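Local atomic coordinates of uncharacterized protein (Escherichia coli UMEA 3162-1, PDB entry 4X5M), a protein that mediates transmembrane sugar transport down a concentration gradient as a homodimer, probably by rocking movements that open its cargo cavity to one side at a time. Residues A[30-44]-A[70-84]. Numbering follows the deposited sequence.
Sequences RNTEGISVVMYIMFL and LFLAAPVLVITLINR. With OLA (oleic acid), chain E; OLA (oleic acid), chain D; OLB ((2S)-2,3-dihydroxypropyl (9Z)-octadec-9-enoate), chain G.
Leu77 enters helix 37-44 as a knob, held among Val37, Tyr40, Ile41 and Leu44. Two knobs answer it: Val37 among Leu77, Thr80, Leu81 and Arg84, and Leu44 among Leu70, Ala73, Ala74 and Leu77. This is antiparallel knobs-into-holes packing of the second and third transmembrane helices of the SemiSWEET bundle. The axes of helix 37-44 and helix 70-84 make an angle of 152° and come within 10.2 Å. Leu77 chi1 of 179° swings CG away from the backbone N, and from there the methyls reach different partners: CD2 meets Leu44 CD1 at 3.6 Å, while CD1 touches both Val37 CG1 and Tyr40 CB. The other Leu44 methyl, CD2, rests on Leu70 CD1 and Ala73 CB. The Tyr40 side chain crosses Val76 at about a right angle, its OH 3.5 Å from Val76 CG1. Phe43 touches Ala73 CB with its ring edge, through CE2 at 4.0 Å. C3 of the bound monoolein also comes to the ring edge, near its plane, at CZ. Phe19 of the second subunit packs edge-to-face with both Tyr40 and Phe43, so this face of helix 37-57 meets the other chain. Cutting Phe43 back to an alanine would remove the ring and is likely to leave Ala73 CB, the lipid chain and Phe19 of the second subunit without their aromatic neighbour. Before helix 37-44, the loop covers Thr80. Thr32 CG2 and Ile35 CG2 both lie against Thr80 OG1, and Thr26 of helix 20-29 also touches Thr32 and Ile35. A type II turn from Thr32 to Ile35 shapes this loop, and Ser36 OG caps the helix by accepting from Met39 N. Thr80 OG1 itself donates to Val76 O at 2.7 Å from above the carbonyl plane, while Thr80 N reaches that oxygen from the opposite face.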
ATOM      1  N   ARG A  30      17.743   4.055   9.830  1.00 35.02           N
ATOM      2  CA  ARG A  30      17.042   4.275  11.097  1.00 32.39           C
ATOM      3  C   ARG A  30      16.498   5.700  11.210  1.00 38.49           C
ATOM      4  O   ARG A  30      16.285   6.208  12.310  1.00 38.91           O
ATOM      5  CB  ARG A  30      17.956   3.966  12.287  1.00 39.76           C
ATOM      6  CG  ARG A  30      18.349   2.502  12.415  1.00 38.26           C
ATOM      7  CD  ARG A  30      19.219   2.275  13.641  1.00 51.38           C
ATOM      8  NE  ARG A  30      19.429   0.855  13.906  1.00 60.42           N
ATOM      9  CZ  ARG A  30      20.470   0.156  13.465  1.00 63.53           C
ATOM     10  NH1 ARG A  30      21.406   0.746  12.734  1.00 71.83           N
ATOM     11  NH2 ARG A  30      20.577  -1.133  13.758  1.00 53.46           N
ATOM     12  N   ASN A  31      16.278   6.338  10.064  1.00 36.35           N
ATOM     13  CA  ASN A  31      15.697   7.675  10.028  1.00 38.54           C
ATOM     14  C   ASN A  31      14.182   7.584   9.879  1.00 37.87           C
ATOM     15  O   ASN A  31      13.677   7.227   8.816  1.00 37.76           O
ATOM     16  CB  ASN A  31      16.302   8.494   8.883  1.00 37.85           C
ATOM     17  CG  ASN A  31      15.993   9.978   8.990  1.00 47.14           C
ATOM     18  OD1 ASN A  31      15.058  10.387   9.680  1.00 44.98           O
ATOM     19  ND2 ASN A  31      16.781  10.794   8.300  1.00 57.61           N
ATOM     20  N   THR A  32      13.465   7.907  10.952  1.00 33.94           N
ATOM     21  CA  THR A  32      12.011   7.777  10.972  1.00 36.31           C
ATOM     22  C   THR A  32      11.300   9.113  11.158  1.00 41.24           C
ATOM     23  O   THR A  32      10.192   9.162  11.693  1.00 39.78           O
ATOM     24  CB  THR A  32      11.549   6.819  12.090  1.00 36.51           C
ATOM     25  OG1 THR A  32      12.044   7.283  13.353  1.00 37.07           O
ATOM     26  CG2 THR A  32      12.061   5.411  11.834  1.00 34.53           C
ATOM     27  N   GLU A  33      11.937  10.194  10.721  1.00 43.24           N
ATOM     28  CA  GLU A  33      11.325  11.516  10.795  1.00 53.32           C
ATOM     29  C   GLU A  33      10.116  11.614   9.867  1.00 44.32           C
ATOM     30  O   GLU A  33      10.193  11.253   8.692  1.00 49.70           O
ATOM     31  CB  GLU A  33      12.342  12.608  10.449  1.00 53.49           C
ATOM     32  CG  GLU A  33      13.308  12.944  11.577  1.00 56.44           C
ATOM     33  N   GLY A  34       8.999  12.097  10.404  1.00 45.81           N
ATOM     34  CA  GLY A  34       7.791  12.272   9.619  1.00 53.63           C
ATOM     35  C   GLY A  34       6.844  11.093   9.709  1.00 53.16           C
ATOM     36  O   GLY A  34       5.639  11.234   9.492  1.00 48.55           O
ATOM     37  N   ILE A  35       7.389   9.923  10.033  1.00 43.03           N
ATOM     38  CA  ILE A  35       6.590   8.708  10.138  1.00 42.07           C
ATOM     39  C   ILE A  35       5.603   8.785  11.298  1.00 31.09           C
ATOM     40  O   ILE A  35       5.991   9.008  12.445  1.00 42.13           O
ATOM     41  CB  ILE A  35       7.481   7.464  10.319  1.00 36.74           C
ATOM     42  CG1 ILE A  35       8.375   7.270   9.094  1.00 39.07           C
ATOM     43  CG2 ILE A  35       6.627   6.228  10.560  1.00 32.55           C
ATOM     44  CD1 ILE A  35       9.266   6.050   9.171  1.00 36.70           C
ATOM     45  N   SER A  36       4.322   8.605  10.989  1.00 35.38           N
ATOM     46  CA  SER A  36       3.282   8.616  12.010  1.00 37.04           C
ATOM     47  C   SER A  36       3.071   7.231  12.608  1.00 35.15           C
ATOM     48  O   SER A  36       2.811   6.266  11.888  1.00 29.78           O
ATOM     49  CB  SER A  36       1.966   9.135  11.433  1.00 30.84           C
ATOM     50  OG  SER A  36       0.884   8.848  12.300  1.00 30.74           O
ATOM     51  N   VAL A  37       3.184   7.147  13.929  1.00 32.28           N
ATOM     52  CA  VAL A  37       2.949   5.898  14.645  1.00 30.87           C
ATOM     53  C   VAL A  37       1.514   5.419  14.442  1.00 30.04           C
ATOM     54  O   VAL A  37       1.276   4.240  14.176  1.00 25.57           O
ATOM     55  CB  VAL A  37       3.231   6.056  16.153  1.00 35.63           C
ATOM     56  CG1 VAL A  37       2.835   4.796  16.908  1.00 32.21           C
ATOM     57  CG2 VAL A  37       4.698   6.384  16.386  1.00 36.63           C
ATOM     58  N   VAL A  38       0.566   6.345  14.551  1.00 32.41           N
ATOM     59  CA  VAL A  38      -0.853   6.028  14.400  1.00 24.59           C
ATOM     60  C   VAL A  38      -1.168   5.458  13.018  1.00 23.98           C
ATOM     61  O   VAL A  38      -1.892   4.468  12.898  1.00 29.37           O
ATOM     62  CB  VAL A  38      -1.734   7.273  14.644  1.00 38.35           C
ATOM     63  CG1 VAL A  38      -3.189   6.978  14.300  1.00 33.03           C
ATOM     64  CG2 VAL A  38      -1.609   7.736  16.085  1.00 40.66           C
ATOM     65  N   MET A  39      -0.614   6.077  11.980  1.00 23.81           N
ATOM     66  CA  MET A  39      -0.858   5.625  10.613  1.00 27.18           C
ATOM     67  C   MET A  39      -0.321   4.213  10.382  1.00 23.93           C
ATOM     68  O   MET A  39      -0.958   3.405   9.707  1.00 26.59           O
ATOM     69  CB  MET A  39      -0.240   6.598   9.600  1.00 30.43           C
ATOM     70  CG  MET A  39      -0.928   7.953   9.540  1.00 36.88           C
ATOM     71  SD  MET A  39      -0.642   8.835   7.987  1.00 45.12           S
ATOM     72  CE  MET A  39       1.142   8.944   7.968  1.00 35.64           C
ATOM     73  N   TYR A  40       0.844   3.913  10.949  1.00 23.67           N
ATOM     74  CA  TYR A  40       1.447   2.596  10.769  1.00 26.34           C
ATOM     75  C   TYR A  40       0.717   1.518  11.564  1.00 26.64           C
ATOM     76  O   TYR A  40       0.627   0.372  11.124  1.00 28.88           O
ATOM     77  CB  TYR A  40       2.929   2.625  11.148  1.00 27.57           C
ATOM     78  CG  TYR A  40       3.837   2.720   9.945  1.00 30.50           C
ATOM     79  CD1 TYR A  40       4.093   3.944   9.342  1.00 30.63           C
ATOM     80  CD2 TYR A  40       4.421   1.584   9.400  1.00 26.91           C
ATOM     81  CE1 TYR A  40       4.916   4.038   8.235  1.00 31.22           C
ATOM     82  CE2 TYR A  40       5.246   1.666   8.292  1.00 31.54           C
ATOM     83  CZ  TYR A  40       5.489   2.896   7.714  1.00 33.13           C
ATOM     84  OH  TYR A  40       6.308   2.985   6.611  1.00 33.62           O
ATOM     85  N   ILE A  41       0.195   1.885  12.730  1.00 25.79           N
ATOM     86  CA  ILE A  41      -0.600   0.956  13.525  1.00 24.05           C
ATOM     87  C   ILE A  41      -1.902   0.634  12.798  1.00 23.05           C
ATOM     88  O   ILE A  41      -2.326  -0.522  12.744  1.00 28.29           O
ATOM     89  CB  ILE A  41      -0.905   1.518  14.929  1.00 28.27           C
ATOM     90  CG1 ILE A  41       0.385   1.628  15.743  1.00 27.31           C
ATOM     91  CG2 ILE A  41      -1.904   0.633  15.657  1.00 26.79           C
ATOM     92  CD1 ILE A  41       0.179   2.159  17.146  1.00 39.01           C
ATOM     93  N   MET A  42      -2.529   1.662  12.231  1.00 25.45           N
ATOM     94  CA  MET A  42      -3.713   1.470  11.402  1.00 28.87           C
ATOM     95  C   MET A  42      -3.390   0.595  10.196  1.00 22.78           C
ATOM     96  O   MET A  42      -4.148  -0.313   9.849  1.00 22.86           O
ATOM     97  CB  MET A  42      -4.275   2.813  10.930  1.00 27.02           C
ATOM     98  CG  MET A  42      -5.107   3.555  11.957  1.00 47.15           C
ATOM     99  SD  MET A  42      -5.874   5.019  11.235  1.00 66.80           S
ATOM    100  CE  MET A  42      -6.683   4.298   9.807  1.00 35.66           C
ATOM    101  N   PHE A  43      -2.257   0.881   9.562  1.00 25.39           N
ATOM    102  CA  PHE A  43      -1.817   0.147   8.381  1.00 23.90           C
ATOM    103  C   PHE A  43      -1.575  -1.324   8.698  1.00 23.95           C
ATOM    104  O   PHE A  43      -2.029  -2.207   7.971  1.00 26.65           O
ATOM    105  CB  PHE A  43      -0.545   0.777   7.809  1.00 25.40           C
ATOM    106  CG  PHE A  43      -0.067   0.136   6.536  1.00 23.29           C
ATOM    107  CD1 PHE A  43      -0.801   0.255   5.368  1.00 27.53           C
ATOM    108  CD2 PHE A  43       1.124  -0.571   6.504  1.00 31.02           C
ATOM    109  CE1 PHE A  43      -0.363  -0.329   4.195  1.00 30.10           C
ATOM    110  CE2 PHE A  43       1.569  -1.155   5.334  1.00 29.61           C
ATOM    111  CZ  PHE A  43       0.824  -1.033   4.178  1.00 29.95           C
ATOM    112  N   LEU A  44      -0.859  -1.577   9.790  1.00 24.62           N
ATOM    113  CA  LEU A  44      -0.542  -2.940  10.204  1.00 27.77           C
ATOM    114  C   LEU A  44      -1.792  -3.705  10.624  1.00 24.31           C
ATOM    115  O   LEU A  44      -1.894  -4.911  10.400  1.00 22.89           O
ATOM    116  CB  LEU A  44       0.478  -2.929  11.345  1.00 23.12           C
ATOM    117  CG  LEU A  44       1.924  -2.656  10.927  1.00 27.70           C
ATOM    118  CD1 LEU A  44       2.820  -2.514  12.143  1.00 35.32           C
ATOM    119  CD2 LEU A  44       2.421  -3.768  10.020  1.00 31.96           C
ATOM    120  N   LEU A  70       4.183  -6.968   5.816  1.00 22.85           N
ATOM    121  CA  LEU A  70       4.343  -7.050   7.264  1.00 30.11           C
ATOM    122  C   LEU A  70       5.817  -7.046   7.665  1.00 24.77           C
ATOM    123  O   LEU A  70       6.207  -6.374   8.618  1.00 24.60           O
ATOM    124  CB  LEU A  70       3.655  -8.307   7.807  1.00 26.61           C
ATOM    125  CG  LEU A  70       3.786  -8.560   9.311  1.00 35.38           C
ATOM    126  CD1 LEU A  70       3.129  -7.443  10.108  1.00 28.23           C
ATOM    127  CD2 LEU A  70       3.192  -9.911   9.682  1.00 35.12           C
ATOM    128  N   PHE A  71       6.633  -7.791   6.924  1.00 23.57           N
ATOM    129  CA  PHE A  71       8.064  -7.878   7.205  1.00 26.81           C
ATOM    130  C   PHE A  71       8.800  -6.583   6.872  1.00 28.93           C
ATOM    131  O   PHE A  71       9.950  -6.395   7.268  1.00 34.19           O
ATOM    132  CB  PHE A  71       8.691  -9.043   6.434  1.00 30.11           C
ATOM    133  CG  PHE A  71       8.642 -10.354   7.169  1.00 27.80           C
ATOM    134  CD1 PHE A  71       7.489 -11.121   7.170  1.00 23.33           C
ATOM    135  CD2 PHE A  71       9.751 -10.820   7.855  1.00 30.23           C
ATOM    136  CE1 PHE A  71       7.443 -12.328   7.844  1.00 31.93           C
ATOM    137  CE2 PHE A  71       9.713 -12.023   8.531  1.00 23.99           C
ATOM    138  CZ  PHE A  71       8.558 -12.779   8.526  1.00 31.22           C
ATOM    139  N   LEU A  72       8.136  -5.697   6.137  1.00 25.50           N
ATOM    140  CA  LEU A  72       8.714  -4.403   5.793  1.00 32.47           C
ATOM    141  C   LEU A  72       8.185  -3.299   6.701  1.00 34.17           C
ATOM    142  O   LEU A  72       8.930  -2.408   7.107  1.00 37.86           O
ATOM    143  CB  LEU A  72       8.428  -4.059   4.329  1.00 32.85           C
ATOM    144  CG  LEU A  72       9.271  -4.789   3.281  1.00 36.75           C
ATOM    145  CD1 LEU A  72       8.830  -4.414   1.874  1.00 39.05           C
ATOM    146  CD2 LEU A  72      10.746  -4.476   3.485  1.00 36.34           C
ATOM    147  N   ALA A  73       6.899  -3.373   7.027  1.00 30.46           N
ATOM    148  CA  ALA A  73       6.237  -2.325   7.800  1.00 30.02           C
ATOM    149  C   ALA A  73       6.513  -2.431   9.298  1.00 24.20           C
ATOM    150  O   ALA A  73       6.726  -1.420   9.966  1.00 26.96           O
ATOM    151  CB  ALA A  73       4.736  -2.355   7.543  1.00 24.76           C
ATOM    152  N   ALA A  74       6.499  -3.652   9.825  1.00 23.76           N
ATOM    153  CA  ALA A  74       6.708  -3.866  11.256  1.00 26.25           C
ATOM    154  C   ALA A  74       8.074  -3.367  11.754  1.00 26.95           C
ATOM    155  O   ALA A  74       8.133  -2.709  12.793  1.00 26.80           O
ATOM    156  CB  ALA A  74       6.524  -5.346  11.608  1.00 29.96           C
ATOM    157  N   PRO A  75       9.173  -3.670  11.031  1.00 26.02           N
ATOM    158  CA  PRO A  75      10.453  -3.120  11.496  1.00 28.25           C
ATOM    159  C   PRO A  75      10.492  -1.594  11.465  1.00 24.76           C
ATOM    160  O   PRO A  75      11.137  -0.987  12.320  1.00 24.49           O
ATOM    161  CB  PRO A  75      11.467  -3.707  10.505  1.00 31.70           C
ATOM    162  CG  PRO A  75      10.828  -4.947  10.012  1.00 35.84           C
ATOM    163  CD  PRO A  75       9.374  -4.611   9.912  1.00 29.21           C
ATOM    164  N   VAL A  76       9.813  -0.990  10.494  1.00 27.21           N
ATOM    165  CA  VAL A  76       9.743   0.466  10.397  1.00 25.22           C
ATOM    166  C   VAL A  76       9.074   1.068  11.632  1.00 26.84           C
ATOM    167  O   VAL A  76       9.557   2.053  12.193  1.00 27.43           O
ATOM    168  CB  VAL A  76       8.985   0.910   9.128  1.00 27.24           C
ATOM    169  CG1 VAL A  76       8.691   2.403   9.172  1.00 27.99           C
ATOM    170  CG2 VAL A  76       9.785   0.561   7.884  1.00 29.05           C
ATOM    171  N   LEU A  77       7.967   0.466  12.060  1.00 24.73           N
ATOM    172  CA  LEU A  77       7.264   0.936  13.250  1.00 23.36           C
ATOM    173  C   LEU A  77       8.115   0.734  14.503  1.00 25.48           C
ATOM    174  O   LEU A  77       8.146   1.596  15.383  1.00 24.19           O
ATOM    175  CB  LEU A  77       5.916   0.226  13.406  1.00 25.99           C
ATOM    176  CG  LEU A  77       5.089   0.628  14.634  1.00 24.75           C
ATOM    177  CD1 LEU A  77       4.914   2.137  14.700  1.00 28.83           C
ATOM    178  CD2 LEU A  77       3.735  -0.062  14.631  1.00 26.97           C
ATOM    179  N   VAL A  78       8.805  -0.403  14.574  1.00 27.19           N
ATOM    180  CA  VAL A  78       9.689  -0.702  15.700  1.00 27.56           C
ATOM    181  C   VAL A  78      10.760   0.373  15.871  1.00 26.95           C
ATOM    182  O   VAL A  78      10.940   0.913  16.962  1.00 28.49           O
ATOM    183  CB  VAL A  78      10.381  -2.072  15.532  1.00 28.27           C
ATOM    184  CG1 VAL A  78      11.560  -2.195  16.489  1.00 31.00           C
ATOM    185  CG2 VAL A  78       9.392  -3.201  15.756  1.00 28.77           C
ATOM    186  N   ILE A  79      11.461   0.678  14.785  1.00 27.57           N
ATOM    187  CA  ILE A  79      12.488   1.715  14.795  1.00 25.61           C
ATOM    188  C   ILE A  79      11.886   3.074  15.149  1.00 29.02           C
ATOM    189  O   ILE A  79      12.489   3.858  15.885  1.00 32.86           O
ATOM    190  CB  ILE A  79      13.207   1.806  13.431  1.00 30.72           C
ATOM    191  CG1 ILE A  79      13.868   0.471  13.086  1.00 33.44           C
ATOM    192  CG2 ILE A  79      14.243   2.921  13.440  1.00 32.06           C
ATOM    193  CD1 ILE A  79      14.456   0.424  11.691  1.00 28.74           C
ATOM    194  N   THR A  80      10.690   3.340  14.631  1.00 28.12           N
ATOM    195  CA  THR A  80       9.994   4.594  14.905  1.00 31.01           C
ATOM    196  C   THR A  80       9.705   4.753  16.394  1.00 35.35           C
ATOM    197  O   THR A  80       9.921   5.821  16.968  1.00 36.15           O
ATOM    198  CB  THR A  80       8.668   4.691  14.122  1.00 28.19           C
ATOM    199  OG1 THR A  80       8.934   4.631  12.716  1.00 30.42           O
ATOM    200  CG2 THR A  80       7.954   5.996  14.439  1.00 29.64           C
ATOM    201  N   LEU A  81       9.222   3.682  17.013  1.00 31.37           N
ATOM    202  CA  LEU A  81       8.900   3.695  18.436  1.00 36.29           C
ATOM    203  C   LEU A  81      10.158   3.817  19.294  1.00 37.60           C
ATOM    204  O   LEU A  81      10.133   4.440  20.356  1.00 37.49           O
ATOM    205  CB  LEU A  81       8.118   2.435  18.815  1.00 28.56           C
ATOM    206  CG  LEU A  81       6.694   2.355  18.261  1.00 31.26           C
ATOM    207  CD1 LEU A  81       6.081   0.988  18.521  1.00 35.29           C
ATOM    208  CD2 LEU A  81       5.830   3.455  18.860  1.00 37.48           C
ATOM    209  N   ILE A  82      11.253   3.223  18.831  1.00 28.48           N
ATOM    210  CA  ILE A  82      12.531   3.330  19.526  1.00 34.91           C
ATOM    211  C   ILE A  82      13.056   4.764  19.470  1.00 41.71           C
ATOM    212  O   ILE A  82      13.455   5.327  20.490  1.00 41.20           O
ATOM    213  CB  ILE A  82      13.585   2.373  18.932  1.00 34.10           C
ATOM    214  CG1 ILE A  82      13.209   0.917  19.211  1.00 31.44           C
ATOM    215  CG2 ILE A  82      14.960   2.670  19.507  1.00 32.26           C
ATOM    216  CD1 ILE A  82      14.189  -0.090  18.639  1.00 31.76           C
ATOM    217  N   ASN A  83      13.047   5.350  18.276  1.00 33.24           N
ATOM    218  CA  ASN A  83      13.491   6.728  18.094  1.00 42.89           C
ATOM    219  C   ASN A  83      12.621   7.718  18.863  1.00 47.70           C
ATOM    220  O   ASN A  83      13.121   8.699  19.414  1.00 52.45           O
ATOM    221  CB  ASN A  83      13.499   7.103  16.610  1.00 37.37           C
ATOM    222  CG  ASN A  83      14.526   6.321  15.813  1.00 37.78           C
ATOM    223  OD1 ASN A  83      14.367   6.114  14.610  1.00 39.93           O
ATOM    224  ND2 ASN A  83      15.583   5.878  16.482  1.00 36.32           N
ATOM    225  N   ARG A  84      11.318   7.454  18.890  1.00 39.21           N
ATOM    226  CA  ARG A  84      10.369   8.298  19.611  1.00 44.91           C
ATOM    227  C   ARG A  84      10.696   8.364  21.100  1.00 56.69           C
ATOM    228  O   ARG A  84      10.579   9.417  21.727  1.00 72.13           O
ATOM    229  CB  ARG A  84       8.940   7.782  19.417  1.00 53.71           C
ATOM    230  CG  ARG A  84       7.927   8.380  20.386  1.00 63.69           C
ATOM    231  CD  ARG A  84       6.816   7.392  20.711  1.00 65.81           C
ATOM    232  NE  ARG A  84       5.696   7.479  19.778  1.00 69.03           N
ATOM    233  CZ  ARG A  84       4.572   8.145  20.022  1.00 72.67           C
ATOM    234  NH1 ARG A  84       4.412   8.782  21.175  1.00 67.39           N
ATOM    235  NH2 ARG A  84       3.603   8.171  19.117  1.00 71.94           N
TER
HETATM  236  C1  OLA E 202      -2.048 -21.151   4.572  1.00 79.42           C
HETATM  237  O1  OLA E 202      -2.471 -21.850   5.530  1.00 77.96           O
HETATM  238  O2  OLA E 202      -2.733 -21.039   3.522  1.00 79.19           O
HETATM  239  C2  OLA E 202      -0.716 -20.442   4.686  1.00 65.98           C
HETATM  240  C3  OLA E 202      -0.895 -19.176   5.495  1.00 58.79           C
HETATM  241  C4  OLA E 202       0.183 -19.073   6.551  1.00 57.20           C
HETATM  242  C5  OLA E 202      -0.312 -18.161   7.653  1.00 56.22           C
HETATM  243  C6  OLA E 202       0.852 -17.478   8.337  1.00 60.85           C
HETATM  244  C7  OLA E 202       0.322 -16.388   9.243  1.00 52.32           C
HETATM  245  C8  OLA E 202       1.473 -15.681   9.924  1.00 53.36           C
HETATM  246  C9  OLA E 202       1.890 -14.489   9.092  1.00 41.48           C
HETATM  247  C10 OLA E 202       3.014 -13.804   9.388  1.00 48.32           C
HETATM  248  C11 OLA E 202       3.883 -14.215  10.557  1.00 48.87           C
HETATM  249  C12 OLA E 202       5.106 -13.325  10.602  1.00 48.26           C
HETATM  250  C13 OLA E 202       6.048 -13.795  11.688  1.00 43.45           C
HETATM  251  C14 OLA E 202       6.548 -12.603  12.479  1.00 53.48           C
HETATM  252  C15 OLA E 202       7.103 -11.549  11.544  1.00 55.61           C
HETATM  253  C16 OLA E 202       7.233 -10.241  12.290  1.00 51.73           C
HETATM  254  C17 OLA E 202       7.619  -9.139  11.326  1.00 40.03           C
HETATM  255  C18 OLA E 202       9.102  -9.214  11.035  1.00 35.36           C
HETATM  256  C1  OLA D 201      15.381  -3.311  13.437  1.00 58.73           C
HETATM  257  O1  OLA D 201      15.991  -2.495  14.178  1.00 52.61           O
HETATM  258  O2  OLA D 201      14.175  -3.111  13.133  1.00 65.11           O
HETATM  259  C2  OLA D 201      16.095  -4.535  12.910  1.00 56.58           C
HETATM  260  C3  OLA D 201      15.078  -5.505  12.352  1.00 50.18           C
HETATM  261  C4  OLA D 201      14.653  -6.473  13.434  1.00 55.98           C
HETATM  262  C5  OLA D 201      13.349  -7.132  13.040  1.00 47.17           C
HETATM  263  C6  OLA D 201      12.442  -7.204  14.249  1.00 49.69           C
HETATM  264  C7  OLA D 201      11.008  -6.985  13.821  1.00 47.76           C
HETATM  265  C8  OLA D 201      10.097  -7.068  15.028  1.00 47.37           C
HETATM  266  C9  OLA D 201       9.930  -8.515  15.438  1.00 45.74           C
HETATM  267  C10 OLA D 201       8.788  -8.926  16.025  1.00 54.55           C
HETATM  268  C11 OLA D 201       7.660  -7.947  16.274  1.00 40.99           C
HETATM  269  C12 OLA D 201       6.435  -8.702  16.744  1.00 41.07           C
HETATM  270  C13 OLA D 201       5.750  -9.345  15.557  1.00 47.10           C
HETATM  271  C14 OLA D 201       4.833 -10.452  16.028  1.00 45.18           C
HETATM  272  C15 OLA D 201       4.172 -11.101  14.833  1.00 47.36           C
HETATM  273  C16 OLA D 201       3.221 -12.186  15.290  1.00 48.88           C
HETATM  274  C17 OLA D 201       2.196 -12.435  14.206  1.00 42.51           C
HETATM  275  C18 OLA D 201       1.417 -13.693  14.518  1.00 42.50           C
HETATM  276  C1  OLB G 204      -1.489  -4.351   0.798  0.50 40.18           C
HETATM  277  C2  OLB G 204      -0.318  -3.471   0.423  0.50 41.27           C
HETATM  278  C3  OLB G 204      -0.479  -2.147   1.137  0.50 41.19           C
HETATM  279  C4  OLB G 204      -0.309  -0.995   0.164  0.50 46.06           C
HETATM  280  C5  OLB G 204      -1.251   0.135   0.546  0.50 42.06           C
HETATM  281  O19 OLB G 204      -2.046  -4.195   1.866  0.50 37.19           O
HETATM  282  O20 OLB G 204      -1.939  -5.337  -0.095  0.50 46.79           O
HETATM  283  C21 OLB G 204      -3.286  -5.697   0.099  0.50 39.59           C
HETATM  284  C22 OLB G 204      -3.757  -6.498  -1.090  0.50 42.66           C
HETATM  285  O23 OLB G 204      -3.854  -7.853  -0.725  0.50 43.32           O
HETATM  286  C24 OLB G 204      -5.112  -5.997  -1.526  0.50 43.19           C
HETATM  287  O25 OLB G 204      -4.942  -5.055  -2.560  0.50 38.42           O
HETATM  288  C6  OLB G 204      -1.180   1.299  -0.426  0.50 44.22           C
HETATM  289  C7  OLB G 204       0.171   1.986  -0.333  0.50 49.75           C
HETATM  290  C8  OLB G 204       0.079   3.425   0.165  0.50 45.61           C
HETATM  291  C9  OLB G 204      -0.058   4.417  -0.981  0.50 45.08           C
HETATM  292  C10 OLB G 204       0.998   4.965  -1.625  0.50 42.48           C
HETATM  293  C11 OLB G 204       2.421   4.640  -1.230  0.50 46.79           C
HETATM  294  C12 OLB G 204       2.894   5.576  -0.134  0.50 49.48           C
HETATM  295  C13 OLB G 204       3.560   4.725   0.926  0.50 48.35           C
HETATM  296  C14 OLB G 204       3.512   5.389   2.284  0.50 45.43           C
HETATM  297  C15 OLB G 204       4.133   4.440   3.283  0.50 46.41           C
HETATM  298  C16 OLB G 204       3.323   3.162   3.304  0.50 46.43           C
HETATM  299  C17 OLB G 204       4.246   1.966   3.389  0.50 42.10           C
HETATM  300  C18 OLB G 204       3.661   0.851   2.553  0.50 44.78           C